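Long-range contact in tryptophan--tRNA ligase (Aeropyrum pernix, PDB 3A04), which catalyses the ATP-dependent attachment of L-tryptophan to tRNA(Trp), releasing AMP and diphosphate, in the manner of aminoacyl-tRNA synthetases of the first class: residues L35-M47 against L89-F102. Numbering follows the deposited sequence.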
loop_
_atom_site.group_PDB
_atom_site.type_symbol
_atom_site.label_atom_id
_atom_site.label_comp_id
_atom_site.label_asym_id
_atom_site.label_seq_id
_atom_site.Cartn_x
_atom_site.Cartn_y
_atom_site.Cartn_z
ATOM N N LEU A 35 -37.514 -3.330 -11.068
ATOM C CA LEU A 35 -36.462 -2.403 -11.524
ATOM C C LEU A 35 -35.716 -2.942 -12.731
ATOM O O LEU A 35 -35.352 -2.211 -13.679
ATOM C CB LEU A 35 -35.496 -2.028 -10.360
ATOM C CG LEU A 35 -36.067 -0.854 -9.551
ATOM C CD1 LEU A 35 -35.443 -0.742 -8.175
ATOM C CD2 LEU A 35 -36.064 0.513 -10.343
ATOM N N LEU A 36 -35.486 -4.249 -12.690
ATOM C CA LEU A 36 -34.811 -4.926 -13.815
ATOM C C LEU A 36 -35.576 -4.684 -15.126
ATOM O O LEU A 36 -35.035 -4.214 -16.094
ATOM C CB LEU A 36 -34.698 -6.406 -13.454
ATOM C CG LEU A 36 -33.522 -7.291 -13.812
ATOM C CD1 LEU A 36 -32.161 -6.689 -13.618
ATOM C CD2 LEU A 36 -33.629 -8.582 -12.979
ATOM N N ARG A 37 -36.869 -4.957 -15.130
ATOM C CA ARG A 37 -37.755 -4.480 -16.250
ATOM C C ARG A 37 -37.614 -3.001 -16.686
ATOM O O ARG A 37 -37.418 -2.695 -17.865
ATOM C CB ARG A 37 -39.198 -4.686 -15.866
ATOM C CG ARG A 37 -39.646 -6.152 -15.704
ATOM C CD ARG A 37 -41.206 -6.260 -15.678
ATOM N NE ARG A 37 -41.847 -5.437 -16.718
ATOM C CZ ARG A 37 -42.088 -5.838 -17.973
ATOM N NH1 ARG A 37 -41.733 -7.065 -18.377
ATOM N NH2 ARG A 37 -42.698 -5.014 -18.835
ATOM N N LYS A 38 -37.725 -2.081 -15.729
ATOM C CA LYS A 38 -37.697 -0.671 -16.076
ATOM C C LYS A 38 -36.354 -0.355 -16.707
ATOM O O LYS A 38 -36.283 0.454 -17.637
ATOM C CB LYS A 38 -37.991 0.230 -14.858
ATOM C CG LYS A 38 -39.433 0.026 -14.250
ATOM C CD LYS A 38 -39.542 0.632 -12.828
ATOM C CE LYS A 38 -40.676 0.039 -11.978
ATOM N NZ LYS A 38 -40.231 -0.129 -10.526
ATOM N N ALA A 39 -35.285 -1.044 -16.245
ATOM C CA ALA A 39 -33.975 -0.879 -16.910
ATOM C C ALA A 39 -33.856 -1.595 -18.294
ATOM O O ALA A 39 -32.796 -1.533 -18.951
ATOM C CB ALA A 39 -32.789 -1.224 -15.945
ATOM N N GLY A 40 -34.949 -2.219 -18.765
ATOM C CA GLY A 40 -34.920 -2.850 -20.087
ATOM C C GLY A 40 -34.136 -4.174 -20.109
ATOM O O GLY A 40 -33.555 -4.495 -21.099
ATOM N N MET A 41 -34.177 -4.945 -19.021
ATOM C CA MET A 41 -33.328 -6.114 -18.832
ATOM C C MET A 41 -34.265 -7.256 -18.486
ATOM O O MET A 41 -35.179 -7.055 -17.712
ATOM C CB MET A 41 -32.311 -5.868 -17.678
ATOM C CG MET A 41 -31.229 -4.820 -18.019
ATOM S SD MET A 41 -30.122 -4.504 -16.610
ATOM C CE MET A 41 -29.429 -6.172 -16.259
ATOM N N GLU A 42 -34.036 -8.439 -19.056
ATOM C CA GLU A 42 -34.732 -9.652 -18.608
ATOM C C GLU A 42 -33.785 -10.507 -17.766
ATOM O O GLU A 42 -32.582 -10.531 -18.058
ATOM C CB GLU A 42 -35.209 -10.471 -19.818
ATOM C CG GLU A 42 -36.359 -9.821 -20.582
ATOM C CD GLU A 42 -37.709 -9.823 -19.813
ATOM O OE1 GLU A 42 -38.024 -10.788 -19.060
ATOM O OE2 GLU A 42 -38.466 -8.831 -19.957
ATOM N N PRO A 43 -34.318 -11.179 -16.724
ATOM C CA PRO A 43 -33.434 -11.909 -15.862
ATOM C C PRO A 43 -32.693 -12.994 -16.679
ATOM O O PRO A 43 -33.270 -13.596 -17.618
ATOM C CB PRO A 43 -34.363 -12.568 -14.839
ATOM C CG PRO A 43 -35.732 -11.850 -14.989
ATOM C CD PRO A 43 -35.753 -11.291 -16.345
ATOM N N SER A 44 -31.445 -13.234 -16.290
ATOM C CA SER A 44 -30.632 -14.358 -16.819
ATOM C C SER A 44 -31.154 -15.672 -16.268
ATOM O O SER A 44 -31.920 -15.667 -15.291
ATOM C CB SER A 44 -29.207 -14.136 -16.292
ATOM O OG SER A 44 -29.164 -14.404 -14.889
ATOM N N PHE A 45 -30.725 -16.822 -16.815
ATOM C CA PHE A 45 -31.197 -18.051 -16.213
ATOM C C PHE A 45 -30.732 -18.280 -14.826
ATOM O O PHE A 45 -31.445 -18.932 -14.054
ATOM C CB PHE A 45 -30.962 -19.312 -17.103
ATOM C CG PHE A 45 -29.569 -19.908 -17.021
ATOM C CD1 PHE A 45 -29.214 -20.749 -15.990
ATOM C CD2 PHE A 45 -28.650 -19.686 -18.031
ATOM C CE1 PHE A 45 -27.934 -21.322 -15.937
ATOM C CE2 PHE A 45 -27.408 -20.264 -17.976
ATOM C CZ PHE A 45 -27.053 -21.069 -16.907
ATOM N N LEU A 46 -29.546 -17.769 -14.443
ATOM C CA LEU A 46 -29.136 -17.972 -13.055
ATOM C C LEU A 46 -30.101 -17.218 -12.106
ATOM O O LEU A 46 -30.277 -17.603 -10.939
ATOM C CB LEU A 46 -27.677 -17.416 -12.842
ATOM C CG LEU A 46 -26.607 -18.165 -13.677
ATOM C CD1 LEU A 46 -25.260 -17.374 -13.567
ATOM C CD2 LEU A 46 -26.436 -19.630 -13.106
ATOM N N MET A 47 -30.584 -16.075 -12.559
ATOM C CA MET A 47 -31.570 -15.298 -11.730
ATOM C C MET A 47 -32.882 -16.100 -11.683
ATOM O O MET A 47 -33.377 -16.400 -10.608
ATOM C CB MET A 47 -31.841 -13.889 -12.291
ATOM C CG MET A 47 -30.659 -12.893 -12.025
ATOM S SD MET A 47 -30.788 -11.580 -13.172
ATOM C CE MET A 47 -29.203 -10.733 -12.922
ATOM N N LEU A 89 -18.889 -19.480 -13.537
ATOM C CA LEU A 89 -20.160 -18.929 -13.019
ATOM C C LEU A 89 -20.028 -17.427 -12.808
ATOM O O LEU A 89 -20.976 -16.656 -13.090
ATOM C CB LEU A 89 -20.474 -19.578 -11.667
ATOM C CG LEU A 89 -21.738 -19.134 -10.930
ATOM C CD1 LEU A 89 -22.895 -19.413 -11.813
ATOM C CD2 LEU A 89 -21.842 -19.912 -9.634
ATOM N N THR A 90 -18.887 -16.971 -12.282
ATOM C CA THR A 90 -18.713 -15.531 -12.119
ATOM C C THR A 90 -18.672 -14.827 -13.476
ATOM O O THR A 90 -19.363 -13.821 -13.648
ATOM C CB THR A 90 -17.455 -15.233 -11.378
ATOM O OG1 THR A 90 -17.629 -15.692 -10.060
ATOM C CG2 THR A 90 -17.150 -13.693 -11.334
ATOM N N VAL A 91 -17.882 -15.355 -14.442
ATOM C CA VAL A 91 -17.748 -14.687 -15.756
ATOM C C VAL A 91 -19.060 -14.670 -16.493
ATOM O O VAL A 91 -19.371 -13.732 -17.233
ATOM C CB VAL A 91 -16.643 -15.395 -16.638
ATOM C CG1 VAL A 91 -16.506 -14.776 -17.996
ATOM C CG2 VAL A 91 -15.312 -15.230 -15.909
ATOM N N ASP A 92 -19.825 -15.760 -16.360
ATOM C CA ASP A 92 -21.134 -15.779 -17.010
ATOM C C ASP A 92 -22.000 -14.613 -16.506
ATOM O O ASP A 92 -22.719 -14.026 -17.281
ATOM C CB ASP A 92 -21.839 -17.103 -16.666
ATOM C CG ASP A 92 -21.353 -18.277 -17.610
ATOM O OD1 ASP A 92 -20.741 -18.055 -18.741
ATOM O OD2 ASP A 92 -21.508 -19.408 -17.149
ATOM N N GLN A 93 -21.954 -14.325 -15.203
ATOM C CA GLN A 93 -22.701 -13.129 -14.663
ATOM C C GLN A 93 -22.096 -11.819 -15.230
ATOM O O GLN A 93 -22.803 -10.937 -15.571
ATOM C CB GLN A 93 -22.566 -13.105 -13.128
ATOM C CG GLN A 93 -23.248 -14.311 -12.516
ATOM C CD GLN A 93 -23.132 -14.353 -11.047
ATOM O OE1 GLN A 93 -23.605 -13.457 -10.356
ATOM N NE2 GLN A 93 -22.435 -15.376 -10.529
ATOM N N LEU A 94 -20.773 -11.700 -15.349
ATOM C CA LEU A 94 -20.236 -10.537 -16.094
ATOM C C LEU A 94 -20.685 -10.389 -17.508
ATOM O O LEU A 94 -20.970 -9.256 -17.952
ATOM C CB LEU A 94 -18.687 -10.475 -16.084
ATOM C CG LEU A 94 -17.988 -10.791 -14.761
ATOM C CD1 LEU A 94 -16.423 -10.831 -14.977
ATOM C CD2 LEU A 94 -18.378 -9.701 -13.725
ATOM N N ILE A 95 -20.749 -11.512 -18.254
ATOM C CA ILE A 95 -21.133 -11.409 -19.678
ATOM C C ILE A 95 -22.570 -10.985 -19.778
ATOM O O ILE A 95 -22.933 -10.147 -20.577
ATOM C CB ILE A 95 -20.950 -12.810 -20.409
ATOM C CG1 ILE A 95 -19.425 -13.078 -20.483
ATOM C CG2 ILE A 95 -21.581 -12.810 -21.811
ATOM C CD1 ILE A 95 -19.011 -14.511 -20.973
ATOM N N TYR A 96 -23.418 -11.555 -18.968
ATOM C CA TYR A 96 -24.812 -11.084 -18.997
ATOM C C TYR A 96 -24.870 -9.536 -18.779
ATOM O O TYR A 96 -25.505 -8.781 -19.526
ATOM C CB TYR A 96 -25.603 -11.839 -17.872
ATOM C CG TYR A 96 -26.949 -11.196 -17.581
ATOM C CD1 TYR A 96 -28.074 -11.466 -18.397
ATOM C CD2 TYR A 96 -27.112 -10.323 -16.452
ATOM C CE1 TYR A 96 -29.343 -10.866 -18.117
ATOM C CE2 TYR A 96 -28.359 -9.690 -16.216
ATOM C CZ TYR A 96 -29.478 -9.992 -17.046
ATOM O OH TYR A 96 -30.731 -9.363 -16.817
ATOM N N LEU A 97 -24.235 -9.075 -17.701
ATOM C CA LEU A 97 -24.290 -7.646 -17.426
ATOM C C LEU A 97 -23.648 -6.890 -18.571
ATOM O O LEU A 97 -24.166 -5.882 -18.943
ATOM C CB LEU A 97 -23.613 -7.331 -16.048
ATOM C CG LEU A 97 -24.352 -8.057 -14.877
ATOM C CD1 LEU A 97 -23.504 -8.026 -13.605
ATOM C CD2 LEU A 97 -25.702 -7.323 -14.533
ATOM N N GLN A 98 -22.540 -7.367 -19.139
ATOM C CA GLN A 98 -21.915 -6.622 -20.222
ATOM C C GLN A 98 -22.870 -6.490 -21.429
ATOM O O GLN A 98 -22.966 -5.402 -22.028
ATOM C CB GLN A 98 -20.642 -7.301 -20.683
ATOM C CG GLN A 98 -19.856 -6.537 -21.755
ATOM C CD GLN A 98 -18.473 -7.102 -21.881
ATOM O OE1 GLN A 98 -18.295 -8.185 -22.408
ATOM N NE2 GLN A 98 -17.463 -6.381 -21.377
ATOM N N LYS A 99 -23.510 -7.591 -21.830
ATOM C CA LYS A 99 -24.476 -7.473 -22.946
ATOM C C LYS A 99 -25.627 -6.525 -22.596
ATOM O O LYS A 99 -26.312 -6.101 -23.486
ATOM C CB LYS A 99 -25.116 -8.843 -23.264
ATOM C CG LYS A 99 -24.098 -9.852 -23.786
ATOM C CD LYS A 99 -24.748 -11.238 -23.881
ATOM C CE LYS A 99 -23.867 -12.183 -24.747
ATOM N NZ LYS A 99 -24.352 -13.631 -24.507
ATOM N N ASN A 100 -25.934 -6.339 -21.314
ATOM C CA ASN A 100 -27.018 -5.362 -20.940
ATOM C C ASN A 100 -26.464 -3.958 -20.612
ATOM O O ASN A 100 -27.118 -3.143 -20.010
ATOM C CB ASN A 100 -27.853 -5.942 -19.813
ATOM C CG ASN A 100 -28.730 -7.055 -20.294
ATOM O OD1 ASN A 100 -29.805 -6.788 -20.850
ATOM N ND2 ASN A 100 -28.273 -8.305 -20.154
ATOM N N GLY A 101 -25.286 -3.650 -21.112
ATOM C CA GLY A 101 -24.811 -2.290 -21.026
ATOM C C GLY A 101 -23.825 -1.988 -19.883
ATOM O O GLY A 101 -23.278 -0.861 -19.846
ATOM N N PHE A 102 -23.528 -2.932 -18.965
ATOM C CA PHE A 102 -22.583 -2.591 -17.842
ATOM C C PHE A 102 -21.173 -2.503 -18.318
ATOM O O PHE A 102 -20.744 -3.370 -19.125
ATOM C CB PHE A 102 -22.654 -3.656 -16.706
ATOM C CG PHE A 102 -23.874 -3.606 -15.887
ATOM C CD1 PHE A 102 -25.118 -3.692 -16.456
ATOM C CD2 PHE A 102 -23.756 -3.510 -14.474
ATOM C CE1 PHE A 102 -26.270 -3.656 -15.643
ATOM C CE2 PHE A 102 -24.874 -3.432 -13.648
ATOM C CZ PHE A 102 -26.155 -3.506 -14.218
HETATM O O HOH W 1 -30.479 -4.649 -21.844
HETATM O O HOH W 2 -31.973 -8.211 -21.171
#
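The Tyr96 ring has a neighbour on each face: Ser44 CB lies over one, offset toward the rim, in a CH-pi contact 3.8 Å from the ring centroid, and Asn100 ND2 over the rim of the other, while Glu42 O meets the edge in the ring plane. Phe102 receives Met41 SD at its edge, a Met-aromatic contact, with Leu97 CD2 over one face. The arrangement illustrates how the Rossmann-type catalytic fold of this synthetase takes on an N-terminal element: the connection between helices 33-38 and 45-48 lies along helix 85-99, which joins the parallel strands 72-77 and 103-108. With CG anti to the backbone N (chi1 166°), Tyr96 extends its phenol to the connection and OH donates to Glu42 O at 2.5 Å, from above the carbonyl plane. Met41, bent at chi3 (58°), brings CE to within 3.7 Å of Tyr96 CE2, and Met47 CE also reaches that ring atom. Two turns back toward the N-terminal end of helix 85-99, Leu46 CD1 packs against Leu89 CD1 at 3.6 Å. Three helix ends are finished by recognised motifs: Schellman motifs at Gly40 and Gly101, and a Ser44-Met47 capping box whose return bond, Ser44 N to Met47 SD, is weak. Two waters link Asn100 OD1 to Gly40 O and Glu42 N, while ND2 donates to Tyr96 O at 2.9 Å, nearly within the amide plane.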